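Conserved hypothetical protein BT1257 (Bacteroides thetaiotaomicron, PDB 2FG1) is of unknown function but carries a macrodomain fold and probably removes ADP-ribose by hydrolysis from ADP-ribosylated thymidine in DNA. Local coordinates at residues M4-I9 / E145-E150; C28-G33 / F63-V68; I98-V103 / W135-Q140; S19-I24 / K76-N81. All blocks are in the same frame, centred on the assembly; numbering follows the deposited sequence.

All four contacts lie in one macrodomain, a six-stranded mixed sheet flanked by helices. Interaction 4 pairs strands 22-29 and 77-85 inside the sheet, and interaction 2 continues from the far end of strand 22-29, centres 19 Å apart, with Cys28 packing on Asn81. Interactions 1 and 3 share helix 135-147 and touch through Tyr8, Glu139 and Trp135. Interactions 2 and 3 meet where Leu65 packs on Ala102. Interactions 1 and 2, centres 25 Å apart, lie on opposite sides of the chain's centre. Along the chain, interaction 1 encloses the rest, interaction 4 encloses interaction 2, and interaction 3 follows both, so chain ends and middle close into one compact domain.

Interaction 1 of 4, residues M4-I9 / E145-E150; sequences MEILYI and ELITKE
The C-terminal end of helix 135-147 packs against the chain leading into edge strand 7-10 of the macrodomain sheet, with Ile147 of the helix set against Met4, Glu5 and Ile6. Ile147 divides its two branches between them. Ile147 CG2, anti to the backbone N, faces Met4, 3.2 Å from Met4 O and 3.8 Å from Met4 CB. CG1 stands anti to the carbonyl carbon (chi1 -69°), which points it and CD1 at Ile6: Ile147 CG1 lies 3.7 Å from Ile6 CG1, the two side chains crossing at about a right angle, and Ile147 CD1 ends 3.6 Å from Ile6 N, against the peptide that joins Glu5 to Ile6. Cut back to an alanine, this position is likely to leave a gap against that peptide and take away one apolar neighbour of Ile6 CG1.

Here the helix stops in a Schellman motif: Glu150, with positive phi, is the C-prime residue, Glu150 N bonds back to Ile147 O and Ile151 N to Leu146 O. Ile147 O also takes a bond from a water, 2.8 Å away, which in turn accepts from Met4 N at 2.9 Å. Met4, a selenomethionine, lays CG 3.7 Å from Glu150 CA, while its selenium end bends away. Just past the helix, Lys149 NZ bonds to Glu145 O at 2.7 Å and makes a salt bridge to Glu145 OE1 whose hydrogen bond is weak; Glu145 OE2 pairs with Arg104 and Lys108 of helix 100-117. Ile6 also packs on Glu139, Ile142 and Lys143.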
loop_
_atom_site.group_PDB
_atom_site.type_symbol
_atom_site.label_atom_id
_atom_site.label_comp_id
_atom_site.label_asym_id
_atom_site.label_seq_id
_atom_site.Cartn_x
_atom_site.Cartn_y
_atom_site.Cartn_z
HETATM N N MSE A 4 5.145 16.476 11.011
HETATM C CA MSE A 4 4.526 15.170 10.968
HETATM C C MSE A 4 5.452 14.032 11.391
HETATM O O MSE A 4 6.671 14.143 11.320
HETATM C CB MSE A 4 3.900 14.961 9.588
HETATM C CG MSE A 4 2.659 15.841 9.451
HETATM SE SE MSE A 4 1.183 14.968 10.434
HETATM C CE MSE A 4 2.133 13.943 11.667
ATOM N N GLU A 5 4.846 12.941 11.858
ATOM C CA GLU A 5 5.593 11.770 12.304
ATOM C C GLU A 5 4.675 10.588 12.049
ATOM O O GLU A 5 3.461 10.715 12.207
ATOM C CB GLU A 5 5.847 11.884 13.802
ATOM C CG GLU A 5 6.995 11.068 14.324
ATOM C CD GLU A 5 7.291 11.389 15.782
ATOM O OE1 GLU A 5 8.177 12.209 16.082
ATOM O OE2 GLU A 5 6.602 10.809 16.622
ATOM N N ILE A 6 5.222 9.433 11.680
ATOM C CA ILE A 6 4.384 8.237 11.541
ATOM C C ILE A 6 3.730 7.913 12.877
ATOM O O ILE A 6 4.378 7.957 13.917
ATOM C CB ILE A 6 5.186 7.009 11.051
ATOM C CG1 ILE A 6 5.767 7.260 9.669
ATOM C CG2 ILE A 6 4.318 5.729 11.037
ATOM C CD1 ILE A 6 6.798 6.219 9.250
ATOM N N LEU A 7 2.443 7.612 12.836
ATOM C CA LEU A 7 1.706 7.160 14.002
ATOM C C LEU A 7 1.575 5.639 13.946
ATOM O O LEU A 7 1.151 5.104 12.932
ATOM C CB LEU A 7 0.314 7.788 14.014
ATOM C CG LEU A 7 -0.655 7.286 15.082
ATOM C CD1 LEU A 7 -0.182 7.692 16.471
ATOM C CD2 LEU A 7 -2.063 7.773 14.804
ATOM N N TYR A 8 1.944 4.963 15.037
ATOM C CA TYR A 8 1.756 3.513 15.154
ATOM C C TYR A 8 0.706 3.239 16.204
ATOM O O TYR A 8 0.820 3.721 17.334
ATOM C CB TYR A 8 3.054 2.815 15.571
ATOM C CG TYR A 8 4.163 2.929 14.567
ATOM C CD1 TYR A 8 4.308 1.984 13.551
ATOM C CD2 TYR A 8 5.094 3.971 14.651
ATOM C CE1 TYR A 8 5.338 2.079 12.633
ATOM C CE2 TYR A 8 6.137 4.076 13.731
ATOM C CZ TYR A 8 6.248 3.124 12.739
ATOM O OH TYR A 8 7.255 3.200 11.809
ATOM N N ILE A 9 -0.308 2.457 15.836
ATOM C CA ILE A 9 -1.367 2.089 16.763
ATOM C C ILE A 9 -1.728 0.626 16.577
ATOM O O ILE A 9 -1.381 0.022 15.564
ATOM C CB ILE A 9 -2.653 2.957 16.583
ATOM C CG1 ILE A 9 -3.229 2.816 15.164
ATOM C CG2 ILE A 9 -2.410 4.431 16.969
ATOM C CD1 ILE A 9 -4.593 3.483 15.006
ATOM N N GLU A 145 8.724 9.990 1.566
ATOM C CA GLU A 145 7.748 10.211 0.498
ATOM C C GLU A 145 6.426 10.788 0.971
ATOM O O GLU A 145 5.714 11.374 0.159
ATOM C CB GLU A 145 7.510 8.930 -0.313
ATOM C CG GLU A 145 8.727 8.439 -1.094
ATOM C CD GLU A 145 9.229 9.419 -2.153
ATOM O OE1 GLU A 145 8.524 10.407 -2.470
ATOM O OE2 GLU A 145 10.335 9.208 -2.681
ATOM N N LEU A 146 6.081 10.616 2.246
ATOM C CA LEU A 146 4.775 11.062 2.755
ATOM C C LEU A 146 4.886 12.047 3.910
ATOM O O LEU A 146 4.402 13.179 3.824
ATOM C CB LEU A 146 3.887 9.865 3.143
ATOM C CG LEU A 146 3.554 8.893 2.006
ATOM C CD1 LEU A 146 2.827 7.674 2.539
ATOM C CD2 LEU A 146 2.745 9.566 0.881
ATOM N N ILE A 147 5.531 11.623 4.991
ATOM C CA ILE A 147 5.564 12.421 6.217
ATOM C C ILE A 147 6.141 13.820 6.003
ATOM O O ILE A 147 5.623 14.804 6.537
ATOM C CB ILE A 147 6.353 11.676 7.320
ATOM C CG1 ILE A 147 5.577 10.448 7.799
ATOM C CG2 ILE A 147 6.714 12.594 8.492
ATOM C CD1 ILE A 147 4.259 10.755 8.509
ATOM N N THR A 148 7.204 13.917 5.215
ATOM C CA THR A 148 7.879 15.199 5.008
ATOM C C THR A 148 7.053 16.215 4.219
ATOM O O THR A 148 7.413 17.406 4.181
ATOM C CB THR A 148 9.233 15.014 4.300
ATOM O OG1 THR A 148 9.007 14.445 3.005
ATOM C CG2 THR A 148 10.159 14.123 5.127
ATOM N N LYS A 149 5.970 15.747 3.597
ATOM C CA LYS A 149 5.059 16.621 2.858
ATOM C C LYS A 149 3.798 16.907 3.650
ATOM O O LYS A 149 2.801 17.381 3.106
ATOM C CB LYS A 149 4.699 16.001 1.511
ATOM C CG LYS A 149 5.870 15.905 0.578
ATOM C CD LYS A 149 5.757 14.679 -0.271
ATOM C CE LYS A 149 7.137 14.102 -0.463
ATOM N NZ LYS A 149 7.137 13.029 -1.475
ATOM N N GLU A 150 3.857 16.610 4.945
ATOM C CA GLU A 150 2.753 16.842 5.872
ATOM C C GLU A 150 1.528 15.994 5.536
ATOM O O GLU A 150 0.390 16.374 5.824
ATOM C CB GLU A 150 2.451 18.342 6.007
ATOM C CG GLU A 150 3.645 19.073 6.627
ATOM C CD GLU A 150 3.511 20.583 6.688
ATOM O OE1 GLU A 150 2.515 21.141 6.182
ATOM O OE2 GLU A 150 4.422 21.214 7.258
HETATM O O HOH W 1 6.286 16.865 8.349
#

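Interaction 2 of 4, residues C28-G33 / F63-V68; sequences CNDIGG and FTLGAV
Van der Waals contact joins the loop after strand 22-29 to segment 63-68, and the ring of Phe63 makes most of it. Phe63 turns an edge to Asp30 O, which sits in the ring plane 3.6 Å from Phe63 CE2. Two more backbone atoms approach the ring obliquely, Asn29 O at 3.9 Å and Gly32 N at 4.0 Å from Phe63 CZ. The first torsion of Phe63 puts CG anti to the backbone N (chi1 -166°) and carries the ring across to the loop. Tyr53, Trp56 and Tyr57 of helix 48-59 gather round the same ring, the latter two edge-to-face.

The second van der Waals contact is of Leu65 with the Asp30 carboxylate, Leu65 CG standing 3.8 Å from Asp30 OD2. That carboxylate has its polar partners in the chain after strand 77-85: OD2 bonds to His86 ND1 and OD1 to Gly87 N.

Polar bonds shape the loop itself, which opens with an Asx turn at the end of a central macrodomain strand. Asn29 OD1 accepts from Ile31 N and Gly33 N, each at 3.0 Å and in the carbonyl plane on a lone pair, while Asn29 ND2 returns a bond to Gly33 O at 2.9 Å, tilted out of the amide plane. Three bonds therefore fix the rotation of this amide. Gly32 has positive phi (83°), where a CB would press on the preceding carbonyl O. In segment 63-68, Thr64 to Ala67 form a type II turn, closed by Ala67 N to Thr64 O at 3.0 Å, with Gly66 at positive phi; Gly66 and Ala67 then bond to Ile83 of strand 77-85.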
loop_
_atom_site.group_PDB
_atom_site.type_symbol
_atom_site.label_atom_id
_atom_site.label_comp_id
_atom_site.label_asym_id
_atom_site.label_seq_id
_atom_site.Cartn_x
_atom_site.Cartn_y
_atom_site.Cartn_z
ATOM N N CYS A 28 0.932 -4.953 -3.463
ATOM C CA CYS A 28 0.505 -6.044 -4.312
ATOM C C CYS A 28 1.677 -6.595 -5.102
ATOM O O CYS A 28 2.700 -5.928 -5.311
ATOM C CB CYS A 28 -0.564 -5.538 -5.288
ATOM S SG CYS A 28 -2.068 -4.981 -4.520
ATOM N N ASN A 29 1.527 -7.828 -5.558
ATOM C CA ASN A 29 2.528 -8.416 -6.439
ATOM C C ASN A 29 2.241 -8.150 -7.915
ATOM O O ASN A 29 1.152 -7.679 -8.295
ATOM C CB ASN A 29 2.663 -9.914 -6.174
ATOM C CG ASN A 29 1.385 -10.651 -6.460
ATOM O OD1 ASN A 29 1.039 -10.875 -7.622
ATOM N ND2 ASN A 29 0.641 -10.977 -5.406
ATOM N N ASP A 30 3.232 -8.466 -8.741
ATOM C CA ASP A 30 3.154 -8.216 -10.182
ATOM C C ASP A 30 2.720 -9.428 -11.011
ATOM O O ASP A 30 2.926 -9.441 -12.229
ATOM C CB ASP A 30 4.485 -7.645 -10.702
ATOM C CG ASP A 30 5.656 -8.594 -10.513
ATOM O OD1 ASP A 30 5.459 -9.720 -10.002
ATOM O OD2 ASP A 30 6.785 -8.203 -10.896
ATOM N N ILE A 31 2.125 -10.432 -10.368
ATOM C CA ILE A 31 1.632 -11.601 -11.105
ATOM C C ILE A 31 0.123 -11.816 -10.974
ATOM O O ILE A 31 -0.399 -12.827 -11.440
ATOM C CB ILE A 31 2.413 -12.916 -10.781
ATOM C CG1 ILE A 31 2.115 -13.445 -9.377
ATOM C CG2 ILE A 31 3.906 -12.736 -11.012
ATOM C CD1 ILE A 31 2.401 -14.952 -9.225
ATOM N N GLY A 32 -0.581 -10.873 -10.356
ATOM C CA GLY A 32 -2.025 -10.979 -10.231
ATOM C C GLY A 32 -2.503 -11.834 -9.070
ATOM O O GLY A 32 -3.687 -12.151 -8.988
ATOM N N GLY A 33 -1.608 -12.198 -8.151
ATOM C CA GLY A 33 -2.002 -13.012 -6.993
ATOM C C GLY A 33 -2.691 -12.192 -5.927
ATOM O O GLY A 33 -2.215 -11.110 -5.580
ATOM N N PHE A 63 0.597 -2.507 -15.787
ATOM C CA PHE A 63 0.607 -3.443 -14.676
ATOM C C PHE A 63 2.064 -3.780 -14.400
ATOM O O PHE A 63 2.560 -4.852 -14.758
ATOM C CB PHE A 63 -0.222 -4.697 -14.980
ATOM C CG PHE A 63 -0.510 -5.529 -13.761
ATOM C CD1 PHE A 63 -1.600 -5.228 -12.945
ATOM C CD2 PHE A 63 0.309 -6.600 -13.417
ATOM C CE1 PHE A 63 -1.858 -5.971 -11.812
ATOM C CE2 PHE A 63 0.054 -7.352 -12.289
ATOM C CZ PHE A 63 -1.030 -7.044 -11.486
ATOM N N THR A 64 2.747 -2.823 -13.783
ATOM C CA THR A 64 4.201 -2.864 -13.661
ATOM C C THR A 64 4.613 -2.455 -12.252
ATOM O O THR A 64 3.900 -1.720 -11.567
ATOM C CB THR A 64 4.893 -1.920 -14.687
ATOM O OG1 THR A 64 4.316 -0.611 -14.620
ATOM C CG2 THR A 64 4.730 -2.453 -16.096
ATOM N N LEU A 65 5.781 -2.931 -11.833
ATOM C CA LEU A 65 6.378 -2.497 -10.576
ATOM C C LEU A 65 6.448 -0.973 -10.529
ATOM O O LEU A 65 6.926 -0.340 -11.490
ATOM C CB LEU A 65 7.780 -3.095 -10.422
ATOM C CG LEU A 65 7.809 -4.590 -10.095
ATOM C CD1 LEU A 65 9.190 -5.154 -10.393
ATOM C CD2 LEU A 65 7.425 -4.856 -8.649
ATOM N N GLY A 66 5.971 -0.389 -9.431
ATOM C CA GLY A 66 5.963 1.062 -9.291
ATOM C C GLY A 66 4.630 1.709 -9.612
ATOM O O GLY A 66 4.426 2.866 -9.268
ATOM N N ALA A 67 3.721 0.961 -10.246
ATOM C CA ALA A 67 2.402 1.487 -10.604
ATOM C C ALA A 67 1.410 1.363 -9.449
ATOM O O ALA A 67 1.566 0.514 -8.559
ATOM C CB ALA A 67 1.858 0.788 -11.854
ATOM N N VAL A 68 0.380 2.204 -9.470
ATOM C CA VAL A 68 -0.635 2.224 -8.419
ATOM C C VAL A 68 -2.009 2.381 -9.049
ATOM O O VAL A 68 -2.191 3.193 -9.966
ATOM C CB VAL A 68 -0.401 3.400 -7.423
ATOM C CG1 VAL A 68 -1.415 3.351 -6.277
ATOM C CG2 VAL A 68 1.020 3.380 -6.874
#

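Interaction 3 of 4, residues I98-V103 / W135-Q140; sequences IRYDAV and WELMEQ
The first turn of helix 100-117 and that of helix 135-147 come nearest at Tyr100 and Met138, whose CA atoms are 7.3 Å apart; no hydrogen bond crosses, and Arg99 is the N-cap of the first helix. Tyr100 offers a ring face to Leu137: Leu137 CD1 sits 4.0 Å from the centroid of the Tyr100 ring, 23° off the normal and offset toward the rim, a CH-pi contact. Met138, a selenomethionine, slips in deeper. Its chain, bent at chi2 and chi3, brings CE 3.7 Å from Tyr100 CE1, oblique to the ring, and the same methyl meets Ile98 CD1 tip to tip at 3.7 Å. The selenium rests 3.7 Å from Val103 CG1, the two side chains at about a right angle. An alanine at Tyr100 is likely to strip Leu137 CD1 of its aromatic face and leave Lys134 N without the hydroxyl that bonds to it. On the sheet side of this apolar seam, Ile98 and Val103 both pack on Ile27 of strand 22-29, and Met138 reaches Ile126; on the outer flank, Tyr100 also touches Ile141 one turn further along helix 135-147.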
loop_
_atom_site.group_PDB
_atom_site.type_symbol
_atom_site.label_atom_id
_atom_site.label_comp_id
_atom_site.label_asym_id
_atom_site.label_seq_id
_atom_site.Cartn_x
_atom_site.Cartn_y
_atom_site.Cartn_z
ATOM N N ILE A 98 10.036 -8.411 -2.216
ATOM C CA ILE A 98 9.948 -6.958 -2.014
ATOM C C ILE A 98 10.898 -6.210 -2.961
ATOM O O ILE A 98 12.032 -6.625 -3.185
ATOM C CB ILE A 98 10.218 -6.569 -0.520
ATOM C CG1 ILE A 98 9.769 -5.134 -0.226
ATOM C CG2 ILE A 98 11.681 -6.728 -0.145
ATOM C CD1 ILE A 98 8.280 -4.910 -0.349
ATOM N N ARG A 99 10.410 -5.116 -3.530
ATOM C CA ARG A 99 11.250 -4.238 -4.344
ATOM C C ARG A 99 11.128 -2.827 -3.792
ATOM O O ARG A 99 10.116 -2.149 -3.998
ATOM C CB ARG A 99 10.832 -4.292 -5.815
ATOM C CG ARG A 99 11.097 -5.642 -6.494
ATOM C CD ARG A 99 12.590 -5.933 -6.594
ATOM N NE ARG A 99 12.880 -7.171 -7.319
ATOM C CZ ARG A 99 12.932 -8.385 -6.765
ATOM N NH1 ARG A 99 12.689 -8.550 -5.469
ATOM N NH2 ARG A 99 13.209 -9.445 -7.515
ATOM N N TYR A 100 12.135 -2.396 -3.044
ATOM C CA TYR A 100 12.072 -1.105 -2.340
ATOM C C TYR A 100 11.949 0.067 -3.294
ATOM O O TYR A 100 11.225 1.017 -3.015
ATOM C CB TYR A 100 13.279 -0.909 -1.424
ATOM C CG TYR A 100 13.350 -1.870 -0.260
ATOM C CD1 TYR A 100 12.521 -1.711 0.849
ATOM C CD2 TYR A 100 14.257 -2.926 -0.262
ATOM C CE1 TYR A 100 12.591 -2.586 1.933
ATOM C CE2 TYR A 100 14.336 -3.810 0.816
ATOM C CZ TYR A 100 13.495 -3.637 1.902
ATOM O OH TYR A 100 13.577 -4.507 2.963
ATOM N N ASP A 101 12.651 0.005 -4.418
ATOM C CA ASP A 101 12.545 1.069 -5.424
ATOM C C ASP A 101 11.140 1.160 -6.022
ATOM O O ASP A 101 10.602 2.261 -6.232
ATOM C CB ASP A 101 13.633 0.960 -6.508
ATOM C CG ASP A 101 13.651 -0.391 -7.241
ATOM O OD1 ASP A 101 13.088 -1.411 -6.777
ATOM O OD2 ASP A 101 14.299 -0.446 -8.315
ATOM N N ALA A 102 10.530 0.005 -6.261
ATOM C CA ALA A 102 9.153 -0.028 -6.731
ATOM C C ALA A 102 8.200 0.570 -5.703
ATOM O O ALA A 102 7.334 1.378 -6.049
ATOM C CB ALA A 102 8.736 -1.456 -7.082
ATOM N N VAL A 103 8.350 0.195 -4.433
ATOM C CA VAL A 103 7.495 0.750 -3.392
ATOM C C VAL A 103 7.662 2.263 -3.330
ATOM O O VAL A 103 6.683 2.976 -3.197
ATOM C CB VAL A 103 7.738 0.106 -2.004
ATOM C CG1 VAL A 103 6.828 0.738 -0.955
ATOM C CG2 VAL A 103 7.490 -1.401 -2.074
ATOM N N TRP A 135 11.469 -3.464 8.079
ATOM C CA TRP A 135 10.742 -2.272 8.512
ATOM C C TRP A 135 11.612 -1.019 8.632
ATOM O O TRP A 135 11.176 0.060 8.256
ATOM C CB TRP A 135 9.903 -2.491 9.786
ATOM C CG TRP A 135 9.051 -1.284 10.016
ATOM C CD1 TRP A 135 9.221 -0.326 10.978
ATOM C CD2 TRP A 135 7.955 -0.848 9.199
ATOM N NE1 TRP A 135 8.269 0.661 10.834
ATOM C CE2 TRP A 135 7.488 0.366 9.745
ATOM C CE3 TRP A 135 7.323 -1.370 8.062
ATOM C CZ2 TRP A 135 6.409 1.066 9.193
ATOM C CZ3 TRP A 135 6.263 -0.674 7.506
ATOM C CH2 TRP A 135 5.805 0.527 8.078
ATOM N N GLU A 136 12.815 -1.177 9.174
ATOM C CA GLU A 136 13.731 -0.055 9.386
ATOM C C GLU A 136 14.055 0.677 8.083
ATOM O O GLU A 136 14.353 1.876 8.083
ATOM C CB GLU A 136 15.013 -0.518 10.098
ATOM C CG GLU A 136 15.400 -1.978 9.856
ATOM C CD GLU A 136 14.789 -2.928 10.880
ATOM O OE1 GLU A 136 13.746 -3.543 10.573
ATOM O OE2 GLU A 136 15.351 -3.054 11.991
ATOM N N LEU A 137 13.973 -0.043 6.971
ATOM C CA LEU A 137 14.191 0.542 5.660
ATOM C C LEU A 137 12.887 1.117 5.083
ATOM O O LEU A 137 12.845 2.271 4.647
ATOM C CB LEU A 137 14.786 -0.519 4.726
ATOM C CG LEU A 137 15.685 -0.135 3.549
ATOM C CD1 LEU A 137 14.883 0.565 2.474
ATOM C CD2 LEU A 137 16.895 0.703 3.989
HETATM N N MSE A 138 11.832 0.302 5.082
HETATM C CA MSE A 138 10.516 0.685 4.604
HETATM C C MSE A 138 10.033 1.968 5.286
HETATM O O MSE A 138 9.512 2.880 4.630
HETATM C CB MSE A 138 9.549 -0.461 4.880
HETATM C CG MSE A 138 8.233 -0.316 4.183
HETATM SE SE MSE A 138 8.407 -0.368 2.237
HETATM C CE MSE A 138 8.899 -2.164 2.080
ATOM N N GLU A 139 10.256 2.052 6.591
ATOM C CA GLU A 139 9.848 3.225 7.358
ATOM C C GLU A 139 10.521 4.496 6.833
ATOM O O GLU A 139 9.885 5.551 6.740
ATOM C CB GLU A 139 10.170 3.033 8.845
ATOM C CG GLU A 139 9.651 4.160 9.716
ATOM C CD GLU A 139 10.141 4.106 11.142
ATOM O OE1 GLU A 139 11.283 3.649 11.359
ATOM O OE2 GLU A 139 9.391 4.555 12.040
ATOM N N GLN A 140 11.796 4.388 6.481
ATOM C CA GLN A 140 12.554 5.541 5.985
ATOM C C GLN A 140 11.965 6.034 4.658
ATOM O O GLN A 140 11.814 7.240 4.440
ATOM C CB GLN A 140 14.036 5.189 5.855
ATOM C CG GLN A 140 14.912 6.370 5.428
ATOM C CD GLN A 140 14.873 7.531 6.406
ATOM O OE1 GLN A 140 14.909 7.339 7.620
ATOM N NE2 GLN A 140 14.827 8.752 5.875
#

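Interaction 4 of 4, residues S19-I24 / K76-N81; sequences SGVKVI and KLYVAN
Tyr78 turns a ring edge to segment 19-24, where Val21 CG1 lies 3.8 Å from Tyr78 CE2 and Lys22 O also sits in the ring plane. Its CG lies anti to the carbonyl carbon (chi1 -61°), which lays the ring back toward the start of its strand, beside Val21. On the same face Val23 CG1 meets Ala80 CB at 3.9 Å. The other face of the sheet carries Lys22, Ile24, Leu77 and Val79. There Leu77 wedges CD1 between its neighbours, 3.7 Å from Lys22 CB and 3.8 Å from Ile24 CD1. The aliphatic start of Lys22 thus joins the apolar row, while its extended chain takes NZ away to the carbonyls of Gly18 and Pro16.

These side chains are put in register by parallel pairing of strands 22-29 and 77-85, Lys22 with Leu77, Val23 with Tyr78 and Ile24 with Val79. Four backbone bonds hold it, from Lys22 N to Lys76 O at one end to Ala80 N to Ile24 O at the other. The axes of strands 22-24 and 77-81 cross at 31°. At the Lys76 end, Lys76 CE lies 3.7 Å from Gly20 O, and a water accepts from both Lys76 NZ, at 2.6 Å, and Gly20 N.

In the macrodomain sheet the pair is flanked by strand 120-123 next to 22-29, with Val23 bonded to Ser120 and His122, and by the antiparallel edge strand 68-74 next to 77-85. Phe113 of helix 100-117 stacks edge-to-face with Tyr78 on one side of the sheet; on the other, Trp46 packs on Ile24 and Leu77.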
loop_
_atom_site.group_PDB
_atom_site.type_symbol
_atom_site.label_atom_id
_atom_site.label_comp_id
_atom_site.label_asym_id
_atom_site.label_seq_id
_atom_site.Cartn_x
_atom_site.Cartn_y
_atom_site.Cartn_z
ATOM N N SER A 19 -10.550 11.400 10.741
ATOM C CA SER A 19 -11.534 12.063 9.906
ATOM C C SER A 19 -10.940 12.391 8.544
ATOM O O SER A 19 -9.761 12.127 8.278
ATOM C CB SER A 19 -12.003 13.346 10.588
ATOM O OG SER A 19 -10.908 14.222 10.779
ATOM N N GLY A 20 -11.777 12.960 7.681
ATOM C CA GLY A 20 -11.339 13.409 6.368
ATOM C C GLY A 20 -11.213 12.289 5.352
ATOM O O GLY A 20 -11.652 11.152 5.592
ATOM N N VAL A 21 -10.620 12.621 4.212
ATOM C CA VAL A 21 -10.407 11.654 3.149
ATOM C C VAL A 21 -9.222 10.756 3.529
ATOM O O VAL A 21 -8.198 11.231 4.033
ATOM C CB VAL A 21 -10.159 12.361 1.787
ATOM C CG1 VAL A 21 -10.004 11.348 0.674
ATOM C CG2 VAL A 21 -11.305 13.325 1.447
ATOM N N LYS A 22 -9.372 9.455 3.301
ATOM C CA LYS A 22 -8.380 8.465 3.729
ATOM C C LYS A 22 -8.006 7.549 2.573
ATOM O O LYS A 22 -8.867 7.174 1.768
ATOM C CB LYS A 22 -8.935 7.619 4.880
ATOM C CG LYS A 22 -9.468 8.410 6.079
ATOM C CD LYS A 22 -10.254 7.510 7.034
ATOM C CE LYS A 22 -10.990 8.309 8.091
ATOM N NZ LYS A 22 -11.564 7.403 9.123
ATOM N N VAL A 23 -6.729 7.185 2.504
ATOM C CA VAL A 23 -6.231 6.229 1.509
ATOM C C VAL A 23 -5.553 5.086 2.251
ATOM O O VAL A 23 -4.580 5.306 2.998
ATOM C CB VAL A 23 -5.234 6.883 0.525
ATOM C CG1 VAL A 23 -4.741 5.869 -0.499
ATOM C CG2 VAL A 23 -5.883 8.068 -0.197
ATOM N N ILE A 24 -6.067 3.874 2.061
ATOM C CA ILE A 24 -5.442 2.674 2.618
ATOM C C ILE A 24 -4.462 2.148 1.577
ATOM O O ILE A 24 -4.870 1.807 0.454
ATOM C CB ILE A 24 -6.497 1.595 2.917
ATOM C CG1 ILE A 24 -7.466 2.072 3.997
ATOM C CG2 ILE A 24 -5.833 0.270 3.348
ATOM C CD1 ILE A 24 -8.768 1.282 4.035
ATOM N N LYS A 76 -15.396 9.124 1.003
ATOM C CA LYS A 76 -14.147 9.610 1.611
ATOM C C LYS A 76 -13.086 8.539 1.920
ATOM O O LYS A 76 -12.252 8.728 2.811
ATOM C CB LYS A 76 -14.453 10.440 2.870
ATOM C CG LYS A 76 -15.298 11.686 2.611
ATOM C CD LYS A 76 -15.971 12.166 3.879
ATOM C CE LYS A 76 -14.975 12.736 4.878
ATOM N NZ LYS A 76 -15.673 13.213 6.100
ATOM N N LEU A 77 -13.095 7.433 1.176
ATOM C CA LEU A 77 -12.180 6.311 1.468
ATOM C C LEU A 77 -11.744 5.579 0.211
ATOM O O LEU A 77 -12.577 5.086 -0.559
ATOM C CB LEU A 77 -12.784 5.331 2.485
ATOM C CG LEU A 77 -11.934 4.157 3.001
ATOM C CD1 LEU A 77 -10.605 4.602 3.591
ATOM C CD2 LEU A 77 -12.718 3.359 4.030
ATOM N N TYR A 78 -10.431 5.524 0.008
ATOM C CA TYR A 78 -9.835 4.883 -1.157
ATOM C C TYR A 78 -8.877 3.798 -0.713
ATOM O O TYR A 78 -8.325 3.866 0.396
ATOM C CB TYR A 78 -9.070 5.893 -2.020
ATOM C CG TYR A 78 -9.953 6.988 -2.551
ATOM C CD1 TYR A 78 -10.495 6.918 -3.837
ATOM C CD2 TYR A 78 -10.271 8.088 -1.755
ATOM C CE1 TYR A 78 -11.328 7.930 -4.314
ATOM C CE2 TYR A 78 -11.104 9.099 -2.221
ATOM C CZ TYR A 78 -11.626 9.005 -3.499
ATOM O OH TYR A 78 -12.452 10.015 -3.957
ATOM N N VAL A 79 -8.661 2.812 -1.582
ATOM C CA VAL A 79 -7.596 1.831 -1.407
ATOM C C VAL A 79 -6.621 1.976 -2.564
ATOM O O VAL A 79 -7.044 2.062 -3.724
ATOM C CB VAL A 79 -8.157 0.381 -1.339
ATOM C CG1 VAL A 79 -7.020 -0.659 -1.318
ATOM C CG2 VAL A 79 -9.081 0.211 -0.144
ATOM N N ALA A 80 -5.324 2.028 -2.254
ATOM C CA ALA A 80 -4.276 2.098 -3.258
ATOM C C ALA A 80 -3.620 0.734 -3.381
ATOM O O ALA A 80 -2.923 0.281 -2.463
ATOM C CB ALA A 80 -3.253 3.164 -2.866
ATOM N N ASN A 81 -3.860 0.079 -4.516
ATOM C CA ASN A 81 -3.222 -1.201 -4.838
ATOM C C ASN A 81 -1.866 -0.865 -5.468
ATOM O O ASN A 81 -1.812 -0.419 -6.605
ATOM C CB ASN A 81 -4.070 -1.991 -5.855
ATOM C CG ASN A 81 -5.434 -2.423 -5.320
ATOM O OD1 ASN A 81 -5.613 -2.701 -4.143
ATOM N ND2 ASN A 81 -6.400 -2.562 -6.239
HETATM O O HOH W 2 -14.381 13.579 8.318
#